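Side-chain contacts in 6-phosphogluconate dehydrogenase (Pseudomonas syringae, PDB 5U5G), which probably catalyses the NADPH-dependent reduction of a phosphonate intermediate in fosfomycin biosynthesis, and binds NADP+ together with (2-oxopropyl)phosphonic acid: residues H29-S34 with Q73-A78; D206-C211 with A216-A221; G237-D242 with S277-Y282. All coordinates share one frame; numbering follows the deposited sequence.

Overall arrangement
Contacts 1 and 3 border the bound NADP+; contact 2 packs two helices farther out and reaches (2-oxopropyl)phosphonic acid through Tyr217. Contact 1 belongs to the Rossmann-type cofactor domain and grips the adenosine 2'-phosphate end of NADP+. Contact 3 lies in the helical part of the chain, its centre 23 Å from that of contact 1. It reaches the nicotinamide ribose through Lys241 and the phosphonate ligand through Arg239, so one cofactor molecule touches both contacts. The centre of contact 2 is 38 Å from that of contact 1. It meets contact 3 directly, where Tyr217 OH lies 3.1 Å from Arg239 NH1, a probable hydrogen bond. Tyr217 and Arg239 both belong to the pocket of the phosphonate.

Contact 1 of 3, residues H29-S34 with Q73-A78; sequences HVHNRS and QDFYHA. With NAP (NADP nicotinamide-adenine-dinucleotide phosphate), chain E.
His31 and Phe75 meet rim to rim, and neither ring lies over the face of the other. Phe75 CE1 comes up to the edge of the His31 imidazole, close to its plane, 3.8 Å from His31 CD2. The two ring planes are almost perpendicular, at 84°. The His31 ring projects from the end of strand 28-31 toward helix 69-77, with CG anti to the backbone N (chi1 176°). Its ND1 is engaged by the carbonyl oxygen of Ala49. Phe75 also serves the cofactor: its CE2 lies 3.5 Å from N3A of the adenine, approached obliquely.

The next three residues after His31 hold the 2'-phosphoribose. Asn32 uses both ends of its amide. OD1 accepts a bond from the ribose hydroxyl O3B, and ND2 gives a nearly straight one to phosphate oxygen O1X (2.8 Å, 169°). ND2 also donates to Ser34 O, and the backbone N of Leu10 bonds to OD1, so the amide is fixed from several directions. Arg33 turns its guanidinium edge to the phosphate. NE donates to O2X at 2.9 Å and NH2 to O3X at 2.8 Å, both nearly straight. One face of the same group covers the adenine, with NAP C5A 3.3 Å above its plane and offset toward the rim. A bend at chi3 in the otherwise extended chain sets the guanidinium there. Ser34 OG adds a 2.6 Å bond to O2X.

Adenine thus has Phe75 and the Arg33 guanidinium as close neighbours, while the phosphate receives four bonds from Asn32, Arg33 and Ser34. Lys37 binds NADP+ as well. A positive guanidinium bound to the extra phosphate, just after the second strand of a Rossmann-type fold, is consistent with a preference for NADP(H) over NAD(H).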
loop_
_atom_site.group_PDB
_atom_site.type_symbol
_atom_site.label_atom_id
_atom_site.label_comp_id
_atom_site.label_asym_id
_atom_site.label_seq_id
_atom_site.Cartn_x
_atom_site.Cartn_y
_atom_site.Cartn_z
ATOM N N HIS A 29 14.086 -32.727 -6.482
ATOM C CA HIS A 29 13.512 -33.427 -7.623
ATOM C C HIS A 29 12.265 -32.682 -8.083
ATOM O O HIS A 29 11.417 -32.316 -7.265
ATOM C CB HIS A 29 13.193 -34.873 -7.257
ATOM C CG HIS A 29 14.415 -35.710 -7.038
ATOM N ND1 HIS A 29 14.484 -37.039 -7.392
ATOM C CD2 HIS A 29 15.627 -35.395 -6.521
ATOM C CE1 HIS A 29 15.678 -37.513 -7.087
ATOM N NE2 HIS A 29 16.392 -36.536 -6.558
ATOM N N VAL A 30 12.164 -32.436 -9.379
ATOM C CA VAL A 30 11.155 -31.521 -9.892
ATOM C C VAL A 30 10.304 -32.234 -10.928
ATOM O O VAL A 30 10.777 -33.108 -11.665
ATOM C CB VAL A 30 11.779 -30.241 -10.485
ATOM C CG1 VAL A 30 12.497 -29.462 -9.388
ATOM C CG2 VAL A 30 12.715 -30.575 -11.646
ATOM N N HIS A 31 9.028 -31.854 -10.958
ATOM C CA HIS A 31 8.064 -32.327 -11.936
ATOM C C HIS A 31 7.192 -31.174 -12.403
ATOM O O HIS A 31 6.772 -30.332 -11.602
ATOM C CB HIS A 31 7.156 -33.416 -11.377
ATOM C CG HIS A 31 6.093 -33.839 -12.337
ATOM N ND1 HIS A 31 6.351 -34.655 -13.416
ATOM C CD2 HIS A 31 4.778 -33.520 -12.413
ATOM C CE1 HIS A 31 5.236 -34.842 -14.101
ATOM N NE2 HIS A 31 4.268 -34.163 -13.514
ATOM N N ASN A 32 6.902 -31.158 -13.699
ATOM C CA ASN A 32 5.959 -30.210 -14.266
ATOM C C ASN A 32 5.301 -30.872 -15.468
ATOM O O ASN A 32 5.909 -31.713 -16.136
ATOM C CB ASN A 32 6.643 -28.895 -14.673
ATOM C CG ASN A 32 5.647 -27.788 -15.007
ATOM O OD1 ASN A 32 4.859 -27.369 -14.161
ATOM N ND2 ASN A 32 5.716 -27.279 -16.228
ATOM N N ARG A 33 4.040 -30.511 -15.711
ATOM C CA ARG A 33 3.342 -30.973 -16.904
ATOM C C ARG A 33 4.128 -30.639 -18.169
ATOM O O ARG A 33 4.257 -31.473 -19.066
ATOM C CB ARG A 33 1.938 -30.358 -16.954
ATOM C CG ARG A 33 1.211 -30.551 -18.270
ATOM C CD ARG A 33 -0.172 -29.880 -18.260
ATOM N NE ARG A 33 -0.113 -28.431 -18.030
ATOM C CZ ARG A 33 -1.180 -27.641 -18.043
ATOM N NH1 ARG A 33 -2.382 -28.159 -18.274
ATOM N NH2 ARG A 33 -1.051 -26.341 -17.840
ATOM N N SER A 34 4.669 -29.423 -18.249
ATOM C CA SER A 34 5.454 -28.965 -19.395
ATOM C C SER A 34 6.928 -29.094 -19.033
ATOM O O SER A 34 7.456 -28.290 -18.254
ATOM C CB SER A 34 5.097 -27.521 -19.753
ATOM O OG SER A 34 3.722 -27.405 -20.099
ATOM N N GLN A 73 -7.138 -31.060 -8.997
ATOM C CA GLN A 73 -7.797 -32.329 -9.264
ATOM C C GLN A 73 -6.823 -33.332 -9.866
ATOM O O GLN A 73 -6.715 -34.469 -9.390
ATOM C CB GLN A 73 -9.000 -32.107 -10.182
ATOM C CG GLN A 73 -9.830 -33.361 -10.415
ATOM C CD GLN A 73 -10.499 -33.874 -9.140
ATOM O OE1 GLN A 73 -10.811 -33.100 -8.225
ATOM N NE2 GLN A 73 -10.731 -35.187 -9.082
ATOM N N ASP A 74 -6.084 -32.918 -10.904
ATOM C CA ASP A 74 -5.192 -33.842 -11.599
ATOM C C ASP A 74 -4.080 -34.349 -10.681
ATOM O O ASP A 74 -3.836 -35.559 -10.601
ATOM C CB ASP A 74 -4.588 -33.179 -12.842
ATOM C CG ASP A 74 -5.600 -32.974 -13.969
ATOM O OD1 ASP A 74 -6.750 -33.451 -13.864
ATOM O OD2 ASP A 74 -5.236 -32.327 -14.973
ATOM N N PHE A 75 -3.392 -33.439 -9.975
ATOM C CA PHE A 75 -2.210 -33.862 -9.223
ATOM C C PHE A 75 -2.584 -34.624 -7.958
ATOM O O PHE A 75 -1.911 -35.599 -7.601
ATOM C CB PHE A 75 -1.312 -32.663 -8.892
ATOM C CG PHE A 75 -0.401 -32.271 -10.028
ATOM C CD1 PHE A 75 0.303 -33.243 -10.732
ATOM C CD2 PHE A 75 -0.281 -30.952 -10.419
ATOM C CE1 PHE A 75 1.129 -32.893 -11.797
ATOM C CE2 PHE A 75 0.546 -30.584 -11.484
ATOM C CZ PHE A 75 1.252 -31.561 -12.171
ATOM N N TYR A 76 -3.646 -34.207 -7.268
ATOM C CA TYR A 76 -4.007 -34.886 -6.026
ATOM C C TYR A 76 -4.894 -36.114 -6.239
ATOM O O TYR A 76 -4.727 -37.114 -5.530
ATOM C CB TYR A 76 -4.706 -33.920 -5.064
ATOM C CG TYR A 76 -3.785 -32.881 -4.463
ATOM C CD1 TYR A 76 -2.939 -33.196 -3.415
ATOM C CD2 TYR A 76 -3.755 -31.588 -4.965
ATOM C CE1 TYR A 76 -2.093 -32.232 -2.866
ATOM C CE2 TYR A 76 -2.926 -30.626 -4.429
ATOM C CZ TYR A 76 -2.093 -30.950 -3.382
ATOM O OH TYR A 76 -1.264 -29.978 -2.871
ATOM N N HIS A 77 -5.834 -36.086 -7.190
ATOM C CA HIS A 77 -6.872 -37.109 -7.199
ATOM C C HIS A 77 -6.837 -38.074 -8.372
ATOM O O HIS A 77 -7.637 -39.013 -8.380
ATOM C CB HIS A 77 -8.262 -36.463 -7.129
ATOM C CG HIS A 77 -8.490 -35.696 -5.867
ATOM N ND1 HIS A 77 -8.794 -36.309 -4.673
ATOM C CD2 HIS A 77 -8.425 -34.370 -5.605
ATOM C CE1 HIS A 77 -8.921 -35.392 -3.729
ATOM N NE2 HIS A 77 -8.703 -34.207 -4.268
ATOM N N ALA A 78 -5.966 -37.886 -9.355
ATOM C CA ALA A 78 -5.871 -38.870 -10.423
ATOM C C ALA A 78 -5.704 -40.256 -9.818
ATOM O O ALA A 78 -4.843 -40.451 -8.936
ATOM C CB ALA A 78 -4.701 -38.555 -11.351
HETATM P PA NAP E . 2.021 -19.983 -13.747
HETATM O O1A NAP E . 0.853 -19.765 -14.636
HETATM O O2A NAP E . 3.321 -19.256 -13.981
HETATM O O5B NAP E . 2.355 -21.607 -13.651
HETATM C C5B NAP E . 1.149 -22.268 -13.356
HETATM C C4B NAP E . 1.526 -23.708 -12.947
HETATM O O4B NAP E . 0.365 -24.516 -12.760
HETATM C C3B NAP E . 2.429 -24.348 -14.062
HETATM O O3B NAP E . 3.336 -25.222 -13.464
HETATM C C2B NAP E . 1.383 -25.182 -14.828
HETATM O O2B NAP E . 1.860 -26.277 -15.442
HETATM C C1B NAP E . 0.519 -25.652 -13.591
HETATM N N9A NAP E . -0.773 -26.101 -14.073
HETATM C C8A NAP E . -1.908 -25.341 -14.423
HETATM N N7A NAP E . -2.940 -26.106 -14.873
HETATM C C5A NAP E . -2.432 -27.412 -14.815
HETATM C C6A NAP E . -2.989 -28.660 -15.145
HETATM N N6A NAP E . -4.274 -28.755 -15.619
HETATM N N1A NAP E . -2.280 -29.809 -15.008
HETATM C C2A NAP E . -1.004 -29.667 -14.531
HETATM N N3A NAP E . -0.341 -28.560 -14.171
HETATM C C4A NAP E . -1.088 -27.423 -14.324
HETATM O O3 NAP E . 1.327 -19.518 -12.332
HETATM P PN NAP E . 2.345 -18.922 -11.250
HETATM O O1N NAP E . 3.530 -19.774 -11.023
HETATM O O2N NAP E . 2.394 -17.410 -11.245
HETATM O O5D NAP E . 1.428 -19.153 -9.783
HETATM C C5D NAP E . 1.481 -20.437 -9.345
HETATM C C4D NAP E . 0.827 -20.453 -7.976
HETATM O O4D NAP E . 1.528 -19.547 -7.085
HETATM C C3D NAP E . -0.657 -19.908 -8.100
HETATM O O3D NAP E . -1.469 -20.624 -7.213
HETATM C C2D NAP E . -0.528 -18.462 -7.672
HETATM O O2D NAP E . -1.690 -17.952 -7.071
HETATM C C1D NAP E . 0.590 -18.601 -6.587
HETATM N N1N NAP E . 1.295 -17.351 -6.390
HETATM C C2N NAP E . 1.932 -16.671 -7.462
HETATM C C3N NAP E . 2.655 -15.529 -7.188
HETATM C C7N NAP E . 3.353 -14.819 -8.264
HETATM O O7N NAP E . 4.047 -13.820 -8.060
HETATM N N7N NAP E . 3.290 -15.301 -9.559
HETATM C C4N NAP E . 2.817 -15.004 -5.787
HETATM C C5N NAP E . 2.100 -15.775 -4.770
HETATM C C6N NAP E . 1.385 -16.856 -5.079
HETATM P P2B NAP E . 2.541 -25.988 -17.135
HETATM O O1X NAP E . 3.831 -25.336 -16.747
HETATM O O2X NAP E . 2.626 -27.410 -17.696
HETATM O O3X NAP E . 1.454 -25.098 -17.689
#

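Contact 2 of 3, residues D206-C211 with A216-A221; sequences DVFTSC and AYMDVA. With 7VD ((2-oxopropyl)phosphonic acid), chain F.
The backbones run closest where Phe208 faces Met218 and Thr209 faces Asp219, with CA atoms 7.3 and 7.2 Å apart. The Met218 thioether bends round the base of the Phe208 side chain. Its SD lies 3.7 Å from Phe208 CB, and its CE reaches Phe208 CD2 at the same distance. The sulfur stands 4.9 Å from the ring centroid and 64° off the ring normal, an oblique Met-aromatic contact. Turns at chi2 (65°) and chi3 (77°) curl the chain into this position.

Beside this buried pair, Thr209 CG2 touches Asp219 OD1, the two side chains crossing at about a right angle. Thr209 OG1 is bonded instead to Ala205 O, one turn back in its own helix. A water lies 2.8 Å from both Phe208 O and Asp219 OD1, and bridges the Phe208 carbonyl and the Asp219 carboxylate.

Tyr217 points elsewhere, to the ligand. Its OH donates to phosphonate oxygen O4 at 2.5 Å, with O4 near the ring plane at the edge. Val220 CG2 covers one face of that ring.

The contact joins helix 201-210 to helix 216-226 across a short connecting loop. Helix 168-196 packs against both, through Val190 on Phe208 and Ala187 on Met218. The second subunit lies close by: its Arg212 packs on Tyr217, and Ser210 O bonds to its Ser136.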
loop_
_atom_site.group_PDB
_atom_site.type_symbol
_atom_site.label_atom_id
_atom_site.label_comp_id
_atom_site.label_asym_id
_atom_site.label_seq_id
_atom_site.Cartn_x
_atom_site.Cartn_y
_atom_site.Cartn_z
ATOM N N ASP A 206 9.582 9.045 -6.635
ATOM C CA ASP A 206 10.119 9.623 -5.406
ATOM C C ASP A 206 9.024 9.823 -4.371
ATOM O O ASP A 206 9.191 9.482 -3.196
ATOM C CB ASP A 206 10.805 10.964 -5.704
ATOM C CG ASP A 206 12.215 10.798 -6.252
ATOM O OD1 ASP A 206 12.822 9.723 -6.047
ATOM O OD2 ASP A 206 12.718 11.761 -6.876
ATOM N N VAL A 207 7.894 10.386 -4.796
ATOM C CA VAL A 207 6.822 10.734 -3.865
ATOM C C VAL A 207 6.022 9.496 -3.467
ATOM O O VAL A 207 5.690 9.310 -2.291
ATOM C CB VAL A 207 5.925 11.826 -4.492
ATOM C CG1 VAL A 207 4.671 12.078 -3.646
ATOM C CG2 VAL A 207 6.724 13.127 -4.683
ATOM N N PHE A 208 5.699 8.628 -4.429
ATOM C CA PHE A 208 4.822 7.505 -4.134
ATOM C C PHE A 208 5.544 6.370 -3.412
ATOM O O PHE A 208 4.894 5.393 -3.025
ATOM C CB PHE A 208 4.160 6.971 -5.417
ATOM C CG PHE A 208 3.364 8.002 -6.190
ATOM C CD1 PHE A 208 2.994 9.217 -5.611
ATOM C CD2 PHE A 208 2.985 7.747 -7.512
ATOM C CE1 PHE A 208 2.267 10.162 -6.331
ATOM C CE2 PHE A 208 2.259 8.680 -8.242
ATOM C CZ PHE A 208 1.892 9.893 -7.651
ATOM N N THR A 209 6.862 6.460 -3.228
ATOM C CA THR A 209 7.562 5.533 -2.351
ATOM C C THR A 209 7.886 6.139 -0.994
ATOM O O THR A 209 8.131 5.390 -0.046
ATOM C CB THR A 209 8.874 5.031 -2.987
ATOM O OG1 THR A 209 9.762 6.137 -3.210
ATOM C CG2 THR A 209 8.604 4.309 -4.294
ATOM N N SER A 210 7.887 7.464 -0.867
ATOM C CA SER A 210 8.220 8.082 0.415
ATOM C C SER A 210 7.005 8.557 1.194
ATOM O O SER A 210 7.042 8.557 2.426
ATOM C CB SER A 210 9.170 9.271 0.208
ATOM O OG SER A 210 8.549 10.237 -0.609
ATOM N N CYS A 211 5.940 8.970 0.513
ATOM C CA CYS A 211 4.737 9.469 1.157
ATOM C C CYS A 211 3.740 8.331 1.364
ATOM O O CYS A 211 3.939 7.205 0.907
ATOM C CB CYS A 211 4.135 10.602 0.334
ATOM S SG CYS A 211 5.259 12.049 0.251
ATOM N N ALA A 216 3.108 -1.952 -1.291
ATOM C CA ALA A 216 3.847 -2.980 -2.016
ATOM C C ALA A 216 3.477 -2.999 -3.499
ATOM O O ALA A 216 4.356 -3.125 -4.367
ATOM C CB ALA A 216 3.600 -4.349 -1.371
ATOM N N TYR A 217 2.189 -2.834 -3.823
ATOM C CA TYR A 217 1.804 -2.904 -5.228
ATOM C C TYR A 217 1.919 -1.582 -5.971
ATOM O O TYR A 217 1.951 -1.596 -7.210
ATOM C CB TYR A 217 0.391 -3.490 -5.381
ATOM C CG TYR A 217 0.528 -4.951 -5.732
ATOM C CD1 TYR A 217 0.837 -5.892 -4.745
ATOM C CD2 TYR A 217 0.464 -5.383 -7.061
ATOM C CE1 TYR A 217 1.022 -7.243 -5.067
ATOM C CE2 TYR A 217 0.638 -6.732 -7.391
ATOM C CZ TYR A 217 0.922 -7.657 -6.387
ATOM O OH TYR A 217 1.103 -8.996 -6.704
ATOM N N MET A 218 1.987 -0.449 -5.262
ATOM C CA MET A 218 2.474 0.773 -5.899
ATOM C C MET A 218 3.904 0.586 -6.401
ATOM O O MET A 218 4.239 1.002 -7.518
ATOM C CB MET A 218 2.394 1.950 -4.921
ATOM C CG MET A 218 3.110 3.229 -5.402
ATOM S SD MET A 218 2.458 4.050 -6.884
ATOM C CE MET A 218 1.005 4.874 -6.198
ATOM N N ASP A 219 4.758 -0.053 -5.588
ATOM C CA ASP A 219 6.102 -0.413 -6.044
ATOM C C ASP A 219 6.045 -1.250 -7.317
ATOM O O ASP A 219 6.784 -0.996 -8.274
ATOM C CB ASP A 219 6.856 -1.172 -4.949
ATOM C CG ASP A 219 7.190 -0.294 -3.748
ATOM O OD1 ASP A 219 7.077 0.953 -3.847
ATOM O OD2 ASP A 219 7.558 -0.858 -2.698
ATOM N N VAL A 220 5.160 -2.255 -7.346
ATOM C CA VAL A 220 5.019 -3.083 -8.542
ATOM C C VAL A 220 4.661 -2.216 -9.744
ATOM O O VAL A 220 5.264 -2.330 -10.815
ATOM C CB VAL A 220 3.972 -4.188 -8.314
ATOM C CG1 VAL A 220 3.685 -4.912 -9.626
ATOM C CG2 VAL A 220 4.464 -5.166 -7.258
ATOM N N ALA A 221 3.671 -1.334 -9.577
ATOM C CA ALA A 221 3.193 -0.527 -10.691
ATOM C C ALA A 221 4.265 0.449 -11.166
ATOM O O ALA A 221 4.432 0.661 -12.374
ATOM C CB ALA A 221 1.927 0.220 -10.280
HETATM P P1 7VD F . 2.006 -11.741 -4.488
HETATM C C1 7VD F . 1.347 -12.334 -6.072
HETATM O O2 7VD F . 1.059 -11.896 -3.322
HETATM O O3 7VD F . 3.336 -12.377 -4.159
HETATM O O4 7VD F . 2.198 -10.281 -4.821
HETATM C C6 7VD F . 0.067 -13.127 -6.013
HETATM O O7 7VD F . -0.167 -13.896 -5.080
HETATM C C8 7VD F . -0.888 -12.912 -7.155
HETATM O O HOH W 1 4.947 2.554 -2.880
#

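Contact 3 of 3, residues G237-D242 with S277-Y282; sequences GVRCKD and SDQCQY. With NAP (NADP nicotinamide-adenine-dinucleotide phosphate), chain E; 7VD ((2-oxopropyl)phosphonic acid), chain F.
The Arg239 guanidinium and the Gln279 amide lie nearly in one plane, 4° apart, and meet edge to edge. NH1 donates to Gln279 OE1 at 2.8 Å; the N-H...O angle is 163° and NH1 lies in the carbonyl plane of Gln279. Over one guanidinium face sits methyl C8 of (2-oxopropyl)phosphonic acid, 3.7 Å from NH1. Bends at chi2 and chi3 turn the guanidinium toward the ligand and Gln279, while the glutamine runs extended beyond CG.

Other bonds also hold the group. Arg239 NH2 forms a salt bridge with Glu180, and NH1 also lies by Tyr217 OH, probably hydrogen-bonded. Gln279 NE2 is held by Ser232 OG.

Two residues on from Arg239, Lys241 NZ bonds to ribose hydroxyl O2D of NADP+ at 2.8 Å and forms a salt bridge with Asp242 OD1. Val238 CG2 lies 3.5 Å from bridging oxygen O3 of the diphosphate.

Helix 236-247 thus carries side chains to both bound molecules, and Gln279 anchors Arg239 from the loop before helix 282-287. The bond to OE1 and the salt bridge to Glu180 should limit rotation of the guanidinium, keeping its face against the methyl end of the ligand.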
loop_
_atom_site.group_PDB
_atom_site.type_symbol
_atom_site.label_atom_id
_atom_site.label_comp_id
_atom_site.label_asym_id
_atom_site.label_seq_id
_atom_site.Cartn_x
_atom_site.Cartn_y
_atom_site.Cartn_z
ATOM N N GLY A 237 -4.235 -14.269 -15.659
ATOM C CA GLY A 237 -4.869 -15.525 -15.292
ATOM C C GLY A 237 -4.766 -15.813 -13.807
ATOM O O GLY A 237 -5.754 -16.184 -13.162
ATOM N N VAL A 238 -3.566 -15.629 -13.239
ATOM C CA VAL A 238 -3.374 -15.866 -11.809
ATOM C C VAL A 238 -4.114 -14.817 -10.983
ATOM O O VAL A 238 -4.773 -15.140 -9.985
ATOM C CB VAL A 238 -1.871 -15.902 -11.475
ATOM C CG1 VAL A 238 -1.633 -15.663 -9.993
ATOM C CG2 VAL A 238 -1.275 -17.256 -11.889
ATOM N N ARG A 239 -4.017 -13.550 -11.385
ATOM C CA ARG A 239 -4.690 -12.474 -10.666
ATOM C C ARG A 239 -6.197 -12.693 -10.644
ATOM O O ARG A 239 -6.837 -12.584 -9.589
ATOM C CB ARG A 239 -4.348 -11.125 -11.315
ATOM C CG ARG A 239 -4.918 -9.902 -10.589
ATOM C CD ARG A 239 -3.831 -9.237 -9.745
ATOM N NE ARG A 239 -4.018 -9.567 -8.348
ATOM C CZ ARG A 239 -3.058 -9.634 -7.430
ATOM N NH1 ARG A 239 -1.785 -9.421 -7.738
ATOM N NH2 ARG A 239 -3.391 -9.947 -6.184
ATOM N N CYS A 240 -6.779 -13.025 -11.803
ATOM C CA CYS A 240 -8.232 -13.207 -11.897
ATOM C C CYS A 240 -8.704 -14.483 -11.202
ATOM O O CYS A 240 -9.832 -14.521 -10.687
ATOM C CB CYS A 240 -8.670 -13.198 -13.369
ATOM S SG CYS A 240 -8.664 -11.525 -14.119
ATOM N N LYS A 241 -7.871 -15.529 -11.173
ATOM C CA LYS A 241 -8.188 -16.694 -10.354
ATOM C C LYS A 241 -8.420 -16.284 -8.903
ATOM O O LYS A 241 -9.404 -16.696 -8.275
ATOM C CB LYS A 241 -7.070 -17.740 -10.456
ATOM C CG LYS A 241 -7.076 -18.756 -9.302
ATOM C CD LYS A 241 -5.974 -19.806 -9.414
ATOM C CE LYS A 241 -4.568 -19.230 -9.161
ATOM N NZ LYS A 241 -4.298 -18.839 -7.747
ATOM N N ASP A 242 -7.530 -15.447 -8.356
ATOM C CA ASP A 242 -7.659 -15.062 -6.954
ATOM C C ASP A 242 -8.849 -14.126 -6.741
ATOM O O ASP A 242 -9.558 -14.242 -5.736
ATOM C CB ASP A 242 -6.353 -14.433 -6.458
ATOM C CG ASP A 242 -5.203 -15.432 -6.422
ATOM O OD1 ASP A 242 -5.472 -16.651 -6.575
ATOM O OD2 ASP A 242 -4.033 -15.008 -6.250
ATOM N N SER A 277 -0.897 -12.329 -20.204
ATOM C CA SER A 277 -0.397 -10.963 -20.132
ATOM C C SER A 277 -0.326 -10.469 -18.684
ATOM O O SER A 277 -0.980 -10.997 -17.773
ATOM C CB SER A 277 -1.276 -10.029 -20.957
ATOM O OG SER A 277 -1.209 -10.362 -22.326
ATOM N N ASP A 278 0.485 -9.428 -18.486
ATOM C CA ASP A 278 0.822 -8.969 -17.143
ATOM C C ASP A 278 -0.387 -8.330 -16.463
ATOM O O ASP A 278 -1.188 -7.631 -17.097
ATOM C CB ASP A 278 1.981 -7.966 -17.211
ATOM C CG ASP A 278 2.755 -7.870 -15.907
ATOM O OD1 ASP A 278 2.326 -7.119 -14.985
ATOM O OD2 ASP A 278 3.800 -8.548 -15.808
ATOM N N GLN A 279 -0.507 -8.576 -15.150
ATOM C CA GLN A 279 -1.511 -7.888 -14.341
ATOM C C GLN A 279 -1.463 -6.373 -14.540
ATOM O O GLN A 279 -2.502 -5.707 -14.504
ATOM C CB GLN A 279 -1.315 -8.230 -12.852
ATOM C CG GLN A 279 0.105 -7.955 -12.348
ATOM C CD GLN A 279 0.299 -8.232 -10.872
ATOM O OE1 GLN A 279 -0.649 -8.578 -10.155
ATOM N NE2 GLN A 279 1.542 -8.102 -10.408
ATOM N N CYS A 280 -0.275 -5.817 -14.760
ATOM C CA CYS A 280 -0.122 -4.377 -14.943
ATOM C C CYS A 280 -0.579 -3.886 -16.307
ATOM O O CYS A 280 -0.438 -2.695 -16.575
ATOM C CB CYS A 280 1.332 -3.963 -14.722
ATOM S SG CYS A 280 1.930 -4.262 -13.050
ATOM N N GLN A 281 -1.127 -4.748 -17.168
ATOM C CA GLN A 281 -1.657 -4.277 -18.450
ATOM C C GLN A 281 -2.922 -3.433 -18.303
ATOM O O GLN A 281 -3.414 -2.898 -19.305
ATOM C CB GLN A 281 -1.900 -5.470 -19.378
ATOM C CG GLN A 281 -0.668 -5.806 -20.233
ATOM C CD GLN A 281 -0.308 -4.662 -21.171
ATOM O OE1 GLN A 281 -1.047 -4.372 -22.107
ATOM N NE2 GLN A 281 0.814 -3.998 -20.916
ATOM N N TYR A 282 -3.456 -3.291 -17.086
ATOM C CA TYR A 282 -4.434 -2.236 -16.842
ATOM C C TYR A 282 -3.934 -0.884 -17.358
ATOM O O TYR A 282 -4.740 -0.059 -17.793
ATOM C CB TYR A 282 -4.749 -2.148 -15.345
ATOM C CG TYR A 282 -5.895 -1.201 -14.981
ATOM C CD1 TYR A 282 -7.026 -1.102 -15.781
ATOM C CD2 TYR A 282 -5.857 -0.451 -13.808
ATOM C CE1 TYR A 282 -8.089 -0.258 -15.430
ATOM C CE2 TYR A 282 -6.910 0.396 -13.450
ATOM C CZ TYR A 282 -8.019 0.480 -14.255
ATOM O OH TYR A 282 -9.051 1.323 -13.889
HETATM P PA NAP E . 2.021 -19.983 -13.747
HETATM O O1A NAP E . 0.853 -19.765 -14.636
HETATM O O2A NAP E . 3.321 -19.256 -13.981
HETATM O O5B NAP E . 2.355 -21.607 -13.651
HETATM C C5B NAP E . 1.149 -22.268 -13.356
HETATM C C4B NAP E . 1.526 -23.708 -12.947
HETATM O O4B NAP E . 0.365 -24.516 -12.760
HETATM C C3B NAP E . 2.429 -24.348 -14.062
HETATM O O3B NAP E . 3.336 -25.222 -13.464
HETATM C C2B NAP E . 1.383 -25.182 -14.828
HETATM O O2B NAP E . 1.860 -26.277 -15.442
HETATM C C1B NAP E . 0.519 -25.652 -13.591
HETATM N N9A NAP E . -0.773 -26.101 -14.073
HETATM C C8A NAP E . -1.908 -25.341 -14.423
HETATM N N7A NAP E . -2.940 -26.106 -14.873
HETATM C C5A NAP E . -2.432 -27.412 -14.815
HETATM C C6A NAP E . -2.989 -28.660 -15.145
HETATM N N6A NAP E . -4.274 -28.755 -15.619
HETATM N N1A NAP E . -2.280 -29.809 -15.008
HETATM C C2A NAP E . -1.004 -29.667 -14.531
HETATM N N3A NAP E . -0.341 -28.560 -14.171
HETATM C C4A NAP E . -1.088 -27.423 -14.324
HETATM O O3 NAP E . 1.327 -19.518 -12.332
HETATM P PN NAP E . 2.345 -18.922 -11.250
HETATM O O1N NAP E . 3.530 -19.774 -11.023
HETATM O O2N NAP E . 2.394 -17.410 -11.245
HETATM O O5D NAP E . 1.428 -19.153 -9.783
HETATM C C5D NAP E . 1.481 -20.437 -9.345
HETATM C C4D NAP E . 0.827 -20.453 -7.976
HETATM O O4D NAP E . 1.528 -19.547 -7.085
HETATM C C3D NAP E . -0.657 -19.908 -8.100
HETATM O O3D NAP E . -1.469 -20.624 -7.213
HETATM C C2D NAP E . -0.528 -18.462 -7.672
HETATM O O2D NAP E . -1.690 -17.952 -7.071
HETATM C C1D NAP E . 0.590 -18.601 -6.587
HETATM N N1N NAP E . 1.295 -17.351 -6.390
HETATM C C2N NAP E . 1.932 -16.671 -7.462
HETATM C C3N NAP E . 2.655 -15.529 -7.188
HETATM C C7N NAP E . 3.353 -14.819 -8.264
HETATM O O7N NAP E . 4.047 -13.820 -8.060
HETATM N N7N NAP E . 3.290 -15.301 -9.559
HETATM C C4N NAP E . 2.817 -15.004 -5.787
HETATM C C5N NAP E . 2.100 -15.775 -4.770
HETATM C C6N NAP E . 1.385 -16.856 -5.079
HETATM P P2B NAP E . 2.541 -25.988 -17.135
HETATM O O1X NAP E . 3.831 -25.336 -16.747
HETATM O O2X NAP E . 2.626 -27.410 -17.696
HETATM O O3X NAP E . 1.454 -25.098 -17.689
HETATM P P1 7VD F . 2.006 -11.741 -4.488
HETATM C C1 7VD F . 1.347 -12.334 -6.072
HETATM O O2 7VD F . 1.059 -11.896 -3.322
HETATM O O3 7VD F . 3.336 -12.377 -4.159
HETATM O O4 7VD F . 2.198 -10.281 -4.821
HETATM C C6 7VD F . 0.067 -13.127 -6.013
HETATM O O7 7VD F . -0.167 -13.896 -5.080
HETATM C C8 7VD F . -0.888 -12.912 -7.155
#